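PDB 3A79: toll-like receptor 6, Variable lymphocyte receptor B from Mus musculus, which probably recognises lipopeptides as a leucine-rich-repeat ectodomain working with Toll-like receptor 2, here fused to a fragment of a hagfish variable lymphocyte receptor. Local coordinates for residues B[404-409]-B[429-434]; B[356-361]-B[377-382]; B[133-138]-B[157-162]. One frame throughout, in Å; residues are numbered along the deposited sequence.

Contact 1 (B[404-409]-B[429-434]). With NAG (2-acetamido-2-deoxy-beta-D-glucopyranose), chain I.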
loop_
_atom_site.group_PDB
_atom_site.type_symbol
_atom_site.label_atom_id
_atom_site.label_comp_id
_atom_site.label_asym_id
_atom_site.label_seq_id
_atom_site.Cartn_x
_atom_site.Cartn_y
_atom_site.Cartn_z
ATOM N N SER B 404 -4.048 4.269 27.383
ATOM C CA SER B 404 -2.676 4.152 27.877
ATOM C C SER B 404 -1.627 4.364 26.795
ATOM O O SER B 404 -0.427 4.306 27.072
ATOM C CB SER B 404 -2.448 2.793 28.543
ATOM O OG SER B 404 -3.241 2.641 29.699
ATOM N N LEU B 405 -2.076 4.605 25.566
ATOM C CA LEU B 405 -1.166 4.757 24.435
ATOM C C LEU B 405 -0.213 5.916 24.650
ATOM O O LEU B 405 -0.646 7.038 24.904
ATOM C CB LEU B 405 -1.941 4.981 23.140
ATOM C CG LEU B 405 -1.136 4.580 21.910
ATOM C CD1 LEU B 405 -0.783 3.114 22.015
ATOM C CD2 LEU B 405 -1.874 4.862 20.604
ATOM N N GLU B 406 1.081 5.637 24.552
ATOM C CA GLU B 406 2.104 6.674 24.617
ATOM C C GLU B 406 2.920 6.685 23.337
ATOM O O GLU B 406 3.354 7.735 22.880
ATOM C CB GLU B 406 3.036 6.462 25.809
ATOM C CG GLU B 406 2.362 6.563 27.165
ATOM C CD GLU B 406 3.360 6.777 28.284
ATOM O OE1 GLU B 406 2.927 6.927 29.448
ATOM O OE2 GLU B 406 4.578 6.807 27.994
ATOM N N THR B 407 3.128 5.513 22.758
ATOM C CA THR B 407 3.919 5.411 21.545
ATOM C C THR B 407 3.130 4.787 20.409
ATOM O O THR B 407 2.636 3.675 20.530
ATOM C CB THR B 407 5.169 4.550 21.742
ATOM O OG1 THR B 407 6.077 5.201 22.643
ATOM C CG2 THR B 407 5.845 4.319 20.387
ATOM N N LEU B 408 3.030 5.507 19.301
ATOM C CA LEU B 408 2.346 5.001 18.129
ATOM C C LEU B 408 3.281 5.154 16.957
ATOM O O LEU B 408 3.614 6.267 16.577
ATOM C CB LEU B 408 1.051 5.785 17.887
ATOM C CG LEU B 408 -0.010 5.255 16.904
ATOM C CD1 LEU B 408 -0.259 6.197 15.739
ATOM C CD2 LEU B 408 0.311 3.864 16.415
ATOM N N ASP B 409 3.733 4.035 16.405
ATOM C CA ASP B 409 4.508 4.067 15.179
ATOM C C ASP B 409 3.685 3.573 13.999
ATOM O O ASP B 409 3.563 2.374 13.779
ATOM C CB ASP B 409 5.787 3.238 15.293
ATOM C CG ASP B 409 6.577 3.212 13.984
ATOM O OD1 ASP B 409 6.317 4.079 13.120
ATOM O OD2 ASP B 409 7.451 2.333 13.804
ATOM N N SER B 429 -3.144 11.101 25.174
ATOM C CA SER B 429 -2.018 10.594 25.946
ATOM C C SER B 429 -0.761 10.287 25.131
ATOM O O SER B 429 0.288 9.981 25.707
ATOM C CB SER B 429 -2.451 9.349 26.733
ATOM O OG SER B 429 -3.028 8.365 25.882
ATOM N N ILE B 430 -0.857 10.354 23.805
ATOM C CA ILE B 430 0.290 10.035 22.950
ATOM C C ILE B 430 1.465 10.978 23.209
ATOM O O ILE B 430 1.290 12.196 23.275
ATOM C CB ILE B 430 -0.058 10.116 21.450
ATOM C CG1 ILE B 430 -1.477 9.606 21.175
ATOM C CG2 ILE B 430 0.974 9.359 20.636
ATOM C CD1 ILE B 430 -1.753 8.233 21.718
ATOM N N LEU B 431 2.662 10.420 23.357
ATOM C CA LEU B 431 3.852 11.239 23.584
ATOM C C LEU B 431 4.823 11.089 22.428
ATOM O O LEU B 431 5.501 12.039 22.046
ATOM C CB LEU B 431 4.559 10.868 24.894
ATOM C CG LEU B 431 3.760 10.802 26.201
ATOM C CD1 LEU B 431 4.697 10.538 27.369
ATOM C CD2 LEU B 431 2.948 12.072 26.427
ATOM N N VAL B 432 4.893 9.888 21.874
ATOM C CA VAL B 432 5.762 9.631 20.737
ATOM C C VAL B 432 4.953 9.130 19.549
ATOM O O VAL B 432 4.229 8.147 19.639
ATOM C CB VAL B 432 6.841 8.607 21.088
ATOM C CG1 VAL B 432 7.859 8.513 19.959
ATOM C CG2 VAL B 432 7.497 8.983 22.416
ATOM N N LEU B 433 5.075 9.818 18.432
ATOM C CA LEU B 433 4.251 9.516 17.278
ATOM C C LEU B 433 5.094 9.522 16.006
ATOM O O LEU B 433 5.372 10.587 15.442
ATOM C CB LEU B 433 3.115 10.538 17.173
ATOM C CG LEU B 433 2.146 10.377 16.006
ATOM C CD1 LEU B 433 1.583 8.982 16.038
ATOM C CD2 LEU B 433 1.032 11.414 16.062
ATOM N N ASN B 434 5.517 8.338 15.566
ATOM C CA ASN B 434 6.254 8.232 14.315
ATOM C C ASN B 434 5.299 8.197 13.124
ATOM O O ASN B 434 4.547 7.233 12.945
ATOM C CB ASN B 434 7.212 7.035 14.305
ATOM C CG ASN B 434 8.270 7.157 13.217
ATOM O OD1 ASN B 434 7.955 7.141 12.027
ATOM N ND2 ASN B 434 9.524 7.340 13.622
HETATM C C1 NAG I . 10.286 6.116 13.716
HETATM C C2 NAG I . 11.619 6.445 14.394
HETATM C C3 NAG I . 12.863 6.429 13.509
HETATM C C4 NAG I . 12.797 5.496 12.302
HETATM C C5 NAG I . 11.419 5.358 11.654
HETATM C C6 NAG I . 11.421 4.076 10.813
HETATM C C7 NAG I . 12.044 8.069 16.160
HETATM C C8 NAG I . 12.685 9.427 16.271
HETATM N N2 NAG I . 11.501 7.767 14.986
HETATM O O3 NAG I . 13.958 6.054 14.327
HETATM O O4 NAG I . 13.693 6.004 11.325
HETATM O O5 NAG I . 10.330 5.288 12.563
HETATM O O6 NAG I . 10.357 4.034 9.883
HETATM O O7 NAG I . 12.033 7.285 17.108
#
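Ser429 meets Leu405 at the start of this parallel pairing, in the TLR6 part of the fusion: its OG donates to Leu405 O at 2.9 Å, in the carbonyl plane and on a lone pair. The hydroxyl reaches that acceptor because it sits between the backbone N and the carbonyl carbon of its own residue (chi1 54°). With an alanine here that donor is gone, and Leu405 O would probably be left without its hydrogen bond across the contact. The next carbonyl, Glu406 O, accepts twice: Val432 N comes in nearly along the C=O axis at 2.8 Å, while Leu431 N, also at 2.8 Å, uses a lone pair to one side. Beyond it the strands 407-409 and 432-434 run parallel in regular alternation, Leu408 N giving to Val432 O at 2.9 Å and Asn434 N to Leu408 O through a more bent bond of 3.0 Å. On the other edge of 404-409, Glu406, Thr407 and Asp409 bond to the backbone of Gln380, Leu382 and Leu384.

Asp409 and Asn434 find their polar partners beyond the two segments. They lie alongside each other, the carboxylate and amide planes 59° apart, but Asp409 OD2 is held by Gln385 NE2 and its OD1 by Ser411 N. Asn434 OD1 is engaged by Ser436 OG, and ND2 is bonded covalently to C1 of the N-acetylglucosamine. Leu408 and Leu433 point to the other face of the strands, CD1 to CD1 at 3.4 Å; in the loops just before the strands Ile430 CD1 packs on Leu405 CD2 at 3.6 Å. Leucines turned inward from short parallel strands, one strand per coil, are the hallmark of the leucine-rich-repeat solenoid.

Contact 2 (B[356-361]-B[377-382]). With NAG (2-acetamido-2-deoxy-beta-D-glucopyranose), chain G; NAG (2-acetamido-2-deoxy-beta-D-glucopyranose), chain H.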
loop_
_atom_site.group_PDB
_atom_site.type_symbol
_atom_site.label_atom_id
_atom_site.label_comp_id
_atom_site.label_asym_id
_atom_site.label_seq_id
_atom_site.Cartn_x
_atom_site.Cartn_y
_atom_site.Cartn_z
ATOM N N THR B 356 -0.129 -4.713 26.572
ATOM C CA THR B 356 0.406 -3.381 26.788
ATOM C C THR B 356 1.439 -3.074 25.715
ATOM O O THR B 356 1.963 -1.963 25.643
ATOM C CB THR B 356 1.012 -3.222 28.192
ATOM O OG1 THR B 356 2.178 -4.044 28.318
ATOM C CG2 THR B 356 -0.010 -3.623 29.240
ATOM N N PHE B 357 1.706 -4.074 24.877
ATOM C CA PHE B 357 2.654 -3.942 23.785
ATOM C C PHE B 357 2.191 -4.697 22.549
ATOM O O PHE B 357 1.918 -5.890 22.599
ATOM C CB PHE B 357 4.019 -4.441 24.217
ATOM C CG PHE B 357 5.045 -4.396 23.133
ATOM C CD1 PHE B 357 5.811 -3.259 22.938
ATOM C CD2 PHE B 357 5.255 -5.498 22.313
ATOM C CE1 PHE B 357 6.763 -3.221 21.938
ATOM C CE2 PHE B 357 6.207 -5.465 21.312
ATOM C CZ PHE B 357 6.961 -4.324 21.120
ATOM N N LEU B 358 2.099 -3.985 21.434
ATOM C CA LEU B 358 1.669 -4.574 20.175
ATOM C C LEU B 358 2.588 -4.120 19.047
ATOM O O LEU B 358 2.846 -2.930 18.892
ATOM C CB LEU B 358 0.212 -4.209 19.894
ATOM C CG LEU B 358 -0.780 -4.950 20.793
ATOM C CD1 LEU B 358 -2.188 -4.505 20.496
ATOM C CD2 LEU B 358 -0.650 -6.463 20.635
ATOM N N ASN B 359 3.099 -5.081 18.284
ATOM C CA ASN B 359 4.056 -4.824 17.215
ATOM C C ASN B 359 3.688 -5.684 16.021
ATOM O O ASN B 359 4.042 -6.853 15.961
ATOM C CB ASN B 359 5.482 -5.129 17.700
ATOM C CG ASN B 359 6.551 -4.971 16.608
ATOM O OD1 ASN B 359 6.244 -4.758 15.437
ATOM N ND2 ASN B 359 7.825 -5.094 17.012
ATOM N N PHE B 360 2.946 -5.099 15.087
ATOM C CA PHE B 360 2.558 -5.790 13.863
ATOM C C PHE B 360 3.287 -5.205 12.667
ATOM O O PHE B 360 2.671 -4.602 11.791
ATOM C CB PHE B 360 1.049 -5.702 13.653
ATOM C CG PHE B 360 0.252 -6.271 14.792
ATOM C CD1 PHE B 360 -0.381 -5.438 15.701
ATOM C CD2 PHE B 360 0.152 -7.643 14.967
ATOM C CE1 PHE B 360 -1.115 -5.963 16.748
ATOM C CE2 PHE B 360 -0.579 -8.175 16.014
ATOM C CZ PHE B 360 -1.214 -7.334 16.907
ATOM N N THR B 361 4.605 -5.392 12.642
ATOM C CA THR B 361 5.449 -4.836 11.587
ATOM C C THR B 361 5.353 -5.623 10.284
ATOM O O THR B 361 5.291 -6.854 10.284
ATOM C CB THR B 361 6.941 -4.778 12.007
ATOM O OG1 THR B 361 7.203 -3.567 12.720
ATOM C CG2 THR B 361 7.828 -4.812 10.785
ATOM N N LYS B 377 -7.323 -0.685 26.509
ATOM C CA LYS B 377 -7.104 0.453 27.387
ATOM C C LYS B 377 -5.836 0.309 28.222
ATOM O O LYS B 377 -5.455 1.226 28.938
ATOM C CB LYS B 377 -8.313 0.674 28.295
ATOM C CG LYS B 377 -9.523 1.289 27.614
ATOM C CD LYS B 377 -10.681 1.381 28.598
ATOM C CE LYS B 377 -11.956 1.879 27.947
ATOM N NZ LYS B 377 -11.889 3.329 27.670
ATOM N N ARG B 378 -5.182 -0.844 28.143
ATOM C CA ARG B 378 -3.913 -1.012 28.845
ATOM C C ARG B 378 -2.751 -0.817 27.874
ATOM O O ARG B 378 -1.634 -0.502 28.293
ATOM C CB ARG B 378 -3.830 -2.368 29.575
ATOM C CG ARG B 378 -4.548 -2.397 30.921
ATOM C CD ARG B 378 -4.636 -3.818 31.482
ATOM N NE ARG B 378 -5.082 -3.884 32.880
ATOM C CZ ARG B 378 -5.153 -5.007 33.598
ATOM N NH1 ARG B 378 -4.810 -6.176 33.060
ATOM N NH2 ARG B 378 -5.565 -4.961 34.862
ATOM N N LEU B 379 -3.040 -0.978 26.582
ATOM C CA LEU B 379 -2.046 -0.847 25.505
ATOM C C LEU B 379 -1.258 0.457 25.525
ATOM O O LEU B 379 -1.831 1.537 25.370
ATOM C CB LEU B 379 -2.722 -0.986 24.138
ATOM C CG LEU B 379 -1.801 -0.925 22.927
ATOM C CD1 LEU B 379 -0.661 -1.892 23.099
ATOM C CD2 LEU B 379 -2.585 -1.239 21.674
ATOM N N GLN B 380 0.059 0.344 25.682
ATOM C CA GLN B 380 0.925 1.509 25.831
ATOM C C GLN B 380 1.676 1.829 24.553
ATOM O O GLN B 380 1.835 2.991 24.182
ATOM C CB GLN B 380 1.953 1.268 26.924
ATOM C CG GLN B 380 1.368 0.958 28.263
ATOM C CD GLN B 380 2.367 1.169 29.369
ATOM O OE1 GLN B 380 3.532 1.496 29.113
ATOM N NE2 GLN B 380 1.918 0.997 30.613
ATOM N N THR B 381 2.165 0.788 23.895
ATOM C CA THR B 381 2.945 0.967 22.690
ATOM C C THR B 381 2.370 0.100 21.591
ATOM O O THR B 381 2.279 -1.112 21.724
ATOM C CB THR B 381 4.412 0.597 22.930
ATOM O OG1 THR B 381 4.925 1.364 24.029
ATOM C CG2 THR B 381 5.238 0.865 21.674
ATOM N N LEU B 382 1.961 0.731 20.506
ATOM C CA LEU B 382 1.443 0.005 19.362
ATOM C C LEU B 382 2.304 0.328 18.144
ATOM O O LEU B 382 2.654 1.480 17.914
ATOM C CB LEU B 382 -0.022 0.373 19.119
ATOM C CG LEU B 382 -0.623 -0.052 17.780
ATOM C CD1 LEU B 382 -1.005 -1.518 17.800
ATOM C CD2 LEU B 382 -1.827 0.814 17.484
HETATM C C1 NAG G . 8.805 -5.023 15.949
HETATM C C2 NAG G . 10.137 -4.689 16.625
HETATM C C3 NAG G . 11.360 -4.851 15.718
HETATM C C4 NAG G . 11.304 -6.090 14.821
HETATM C C5 NAG G . 9.903 -6.281 14.241
HETATM C C6 NAG G . 9.797 -7.628 13.548
HETATM C C7 NAG G . 10.156 -3.023 18.415
HETATM C C8 NAG G . 10.248 -1.559 18.753
HETATM N N2 NAG G . 10.112 -3.322 17.112
HETATM O O3 NAG G . 12.543 -4.863 16.497
HETATM O O4 NAG G . 12.293 -5.946 13.804
HETATM O O5 NAG G . 8.916 -6.240 15.249
HETATM O O6 NAG G . 10.317 -8.613 14.413
HETATM O O7 NAG G . 10.122 -3.872 19.312
HETATM C C1 NAG H . -14.625 6.203 24.071
HETATM C C2 NAG H . -15.412 6.049 25.374
HETATM C C3 NAG H . -16.599 7.008 25.467
HETATM C C4 NAG H . -16.113 8.441 25.212
HETATM C C5 NAG H . -15.363 8.514 23.872
HETATM C C6 NAG H . -14.781 9.902 23.584
HETATM C C7 NAG H . -15.170 3.892 26.349
HETATM C C8 NAG H . -14.659 4.560 27.598
HETATM N N2 NAG H . -15.835 4.671 25.503
HETATM O O3 NAG H . -17.293 6.875 26.701
HETATM O O4 NAG H . -17.227 9.323 25.278
HETATM O O5 NAG H . -14.307 7.565 23.805
HETATM O O6 NAG H . -13.460 10.026 24.071
HETATM O O7 NAG H . -14.965 2.697 26.140
#
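Thr356 and Thr381 supply the carbonyls that tie 356-361 to 377-382 in the TLR6 part. Thr356 O is gripped by two backbone donors, Gln380 N at 3.0 Å and Thr381 N at 3.3 Å, both from the same face of its carbonyl plane and neither lying in that plane. Thr381 O accepts Leu358 N at 2.9 Å, the N lying almost straight out from the C=O bond.

The apolar contacts centre on Leu358, which is buried. Its side chain crosses that of Leu379 at about a right angle, Leu358 CD1 against Leu379 CD2 at 3.5 Å. Its CB also receives Leu382 CD1 at 3.6 Å, a methyl carried there because Leu382 CG is anti to the backbone N (chi1 167°). The same methyl lies loosely at the edge of the Phe360 ring.

Before the strand, Thr356 CG2 lies against Arg378 O, the two side chains crossing.

Glycan contacts occupy the face of Phe357 and Asn359. Asn359 ND2 is bonded to C1 of an N-acetylglucosamine, and Thr361 OG1 donates to Asn359 OD1 at 3.1 Å in the amide plane, which should limit rotation of the glycosylated amide. The acetyl oxygen O7 of the sugar stands at the edge of the Phe357 ring, 3.7 Å from CZ. Asn359, Phe360 and Thr361 form an Asn-X-Thr N-glycosylation sequon, set on the parallel strand of a leucine-rich repeat.

Contact 3 (B[133-138]-B[157-162])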
loop_
_atom_site.group_PDB
_atom_site.type_symbol
_atom_site.label_atom_id
_atom_site.label_comp_id
_atom_site.label_asym_id
_atom_site.label_seq_id
_atom_site.Cartn_x
_atom_site.Cartn_y
_atom_site.Cartn_z
ATOM N N PHE B 133 28.616 -39.124 13.744
ATOM C CA PHE B 133 28.820 -39.906 14.945
ATOM C C PHE B 133 27.658 -40.841 15.170
ATOM O O PHE B 133 26.497 -40.430 15.110
ATOM C CB PHE B 133 28.994 -39.002 16.155
ATOM C CG PHE B 133 30.301 -38.291 16.176
ATOM C CD1 PHE B 133 30.360 -36.911 16.019
ATOM C CD2 PHE B 133 31.482 -39.004 16.327
ATOM C CE1 PHE B 133 31.570 -36.255 16.033
ATOM C CE2 PHE B 133 32.700 -38.358 16.346
ATOM C CZ PHE B 133 32.745 -36.980 16.198
ATOM N N ASP B 134 27.995 -42.106 15.407
ATOM C CA ASP B 134 27.046 -43.122 15.820
ATOM C C ASP B 134 26.446 -42.669 17.147
ATOM O O ASP B 134 25.250 -42.384 17.243
ATOM C CB ASP B 134 27.781 -44.455 15.998
ATOM C CG ASP B 134 26.887 -45.665 15.761
ATOM O OD1 ASP B 134 27.406 -46.804 15.789
ATOM O OD2 ASP B 134 25.669 -45.485 15.540
ATOM N N VAL B 135 27.292 -42.589 18.169
ATOM C CA VAL B 135 26.845 -42.167 19.487
ATOM C C VAL B 135 27.639 -40.962 19.997
ATOM O O VAL B 135 28.830 -40.830 19.715
ATOM C CB VAL B 135 26.918 -43.333 20.501
ATOM C CG1 VAL B 135 28.251 -43.330 21.241
ATOM C CG2 VAL B 135 25.751 -43.246 21.483
ATOM N N LEU B 136 26.962 -40.079 20.728
ATOM C CA LEU B 136 27.587 -38.902 21.340
ATOM C C LEU B 136 29.045 -39.125 21.780
ATOM O O LEU B 136 29.292 -39.878 22.712
ATOM C CB LEU B 136 26.747 -38.462 22.537
ATOM C CG LEU B 136 25.898 -37.193 22.446
ATOM C CD1 LEU B 136 25.722 -36.699 21.005
ATOM C CD2 LEU B 136 24.554 -37.370 23.172
ATOM N N PRO B 137 30.008 -38.438 21.132
ATOM C CA PRO B 137 31.459 -38.632 21.297
ATOM C C PRO B 137 32.057 -38.075 22.595
ATOM O O PRO B 137 33.278 -37.993 22.698
ATOM C CB PRO B 137 32.055 -37.840 20.127
ATOM C CG PRO B 137 30.900 -37.351 19.323
ATOM C CD PRO B 137 29.728 -37.319 20.221
ATOM N N VAL B 138 31.222 -37.692 23.552
ATOM C CA VAL B 138 31.690 -37.141 24.816
ATOM C C VAL B 138 32.285 -38.226 25.701
ATOM O O VAL B 138 31.545 -39.006 26.301
ATOM C CB VAL B 138 30.530 -36.498 25.585
ATOM C CG1 VAL B 138 31.009 -35.948 26.928
ATOM C CG2 VAL B 138 29.886 -35.413 24.745
ATOM N N LYS B 157 22.102 -42.157 18.207
ATOM C CA LYS B 157 21.609 -42.926 19.339
ATOM C C LYS B 157 21.826 -42.138 20.616
ATOM O O LYS B 157 22.861 -41.500 20.776
ATOM C CB LYS B 157 22.387 -44.232 19.482
ATOM C CG LYS B 157 22.237 -45.254 18.380
ATOM C CD LYS B 157 22.906 -46.541 18.851
ATOM C CE LYS B 157 23.410 -47.414 17.715
ATOM N NZ LYS B 157 24.163 -48.583 18.266
ATOM N N PHE B 158 20.885 -42.225 21.549
ATOM C CA PHE B 158 21.058 -41.570 22.844
ATOM C C PHE B 158 20.768 -42.460 24.068
ATOM O O PHE B 158 19.740 -43.136 24.129
ATOM C CB PHE B 158 20.240 -40.275 22.879
ATOM C CG PHE B 158 20.577 -39.335 21.762
ATOM C CD1 PHE B 158 19.833 -39.327 20.593
ATOM C CD2 PHE B 158 21.665 -38.478 21.864
ATOM C CE1 PHE B 158 20.158 -38.464 19.550
ATOM C CE2 PHE B 158 21.991 -37.617 20.826
ATOM C CZ PHE B 158 21.238 -37.613 19.671
ATOM N N ARG B 159 21.688 -42.475 25.033
ATOM C CA ARG B 159 21.421 -43.118 26.322
ATOM C C ARG B 159 21.421 -42.080 27.440
ATOM O O ARG B 159 22.053 -41.038 27.315
ATOM C CB ARG B 159 22.407 -44.246 26.618
ATOM C CG ARG B 159 22.119 -45.547 25.884
ATOM C CD ARG B 159 22.601 -45.486 24.449
ATOM N NE ARG B 159 23.964 -44.960 24.357
ATOM C CZ ARG B 159 25.063 -45.654 24.656
ATOM N NH1 ARG B 159 24.966 -46.916 25.084
ATOM N NH2 ARG B 159 26.261 -45.082 24.536
ATOM N N GLN B 160 20.709 -42.356 28.527
ATOM C CA GLN B 160 20.427 -41.311 29.509
ATOM C C GLN B 160 21.684 -40.579 29.934
ATOM O O GLN B 160 21.684 -39.365 30.128
ATOM C CB GLN B 160 19.716 -41.871 30.744
ATOM C CG GLN B 160 19.079 -40.773 31.587
ATOM C CD GLN B 160 18.837 -41.177 33.033
ATOM O OE1 GLN B 160 19.380 -42.174 33.512
ATOM N NE2 GLN B 160 18.019 -40.388 33.738
ATOM N N LEU B 161 22.768 -41.330 30.054
ATOM C CA LEU B 161 23.962 -40.840 30.718
ATOM C C LEU B 161 25.057 -40.305 29.798
ATOM O O LEU B 161 26.153 -40.024 30.262
ATOM C CB LEU B 161 24.535 -41.955 31.592
ATOM C CG LEU B 161 23.814 -42.197 32.907
ATOM C CD1 LEU B 161 24.700 -43.037 33.803
ATOM C CD2 LEU B 161 23.502 -40.872 33.557
ATOM N N ASP B 162 24.771 -40.153 28.510
ATOM C CA ASP B 162 25.828 -39.869 27.537
ATOM C C ASP B 162 26.608 -38.580 27.816
ATOM O O ASP B 162 27.816 -38.542 27.618
ATOM C CB ASP B 162 25.299 -39.901 26.096
ATOM C CG ASP B 162 25.193 -41.323 25.532
ATOM O OD1 ASP B 162 25.578 -42.296 26.220
ATOM O OD2 ASP B 162 24.719 -41.466 24.384
#
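Asp134 and Lys157 bring the two backbones together, though loosely: Lys157 N points to Asp134 O over 3.3 Å in a weak bond bent to 130°. Neither segment, both in the TLR6 part, forms a regular helix or strand. Past this point 157-162 folds into a type I beta turn from Arg159 to Asp162, closed by Asp162 N on Arg159 O at 3.1 Å. The turn carries Asp162 back toward Leu136, which it faces.

Within the turn the Asp162 carboxylate serves both ends of Arg159. OD2 takes a weak bond from the backbone N of Arg159, and OD1 forms a salt bridge with NH2 at 3.3 Å, the arginine chain bending at its second and third torsions to bring the guanidinium round. Val135 CG2 lies against this group: the methyl is 3.4 Å from Lys157 O, close to the guanidinium and to Asp162 OD2, and the valine side chain meets that of Asp162 at about a right angle. Nearer the interior, Leu136 CD2 reaches the edge of the Phe158 ring in its plane, 3.4 Å from CD2 of the phenylalanine. The ring is placed there with CG beside the backbone N (chi1 -56°). Asp134 and Lys157 are opposite charges beyond salt-bridge range, OD2 4.4 Å from NZ, and any attraction is probably modest; the lysine chain runs past the carboxylate extended beyond CG.

The contact joins the loops after two successive parallel strands of the leucine-rich-repeat solenoid, 125-127 and 150-154. Leu136 and Phe158 both pack on Leu191 of strand 190-196 and on Leu176 of strand 171-178, Val138 rests on Leu153 of strand 150-154, and Phe158 N is held by Glu189 OE1.

Overall arrangement
Contacts 1 and 2 are successive steps along the same solenoid, their centres 10 Å apart, with strand 381-383 beside strand 407-409. They touch directly through two probable hydrogen bonds: Glu406 N lies 2.8 Å from Gln380 O and Ser404 OG 2.7 Å from Lys377 O. The first carries the backbone ladder from one contact to the other, the second adds a side-chain tie. The sugars at Asn359 and Asn434 are glycans attached to the protein itself and do not mark a binding pocket. Contact 3 belongs to an earlier part of the chain, on the opposite side of its centre. Its nearest atoms are about 35 Å from contact 2 and about 43 Å from contact 1.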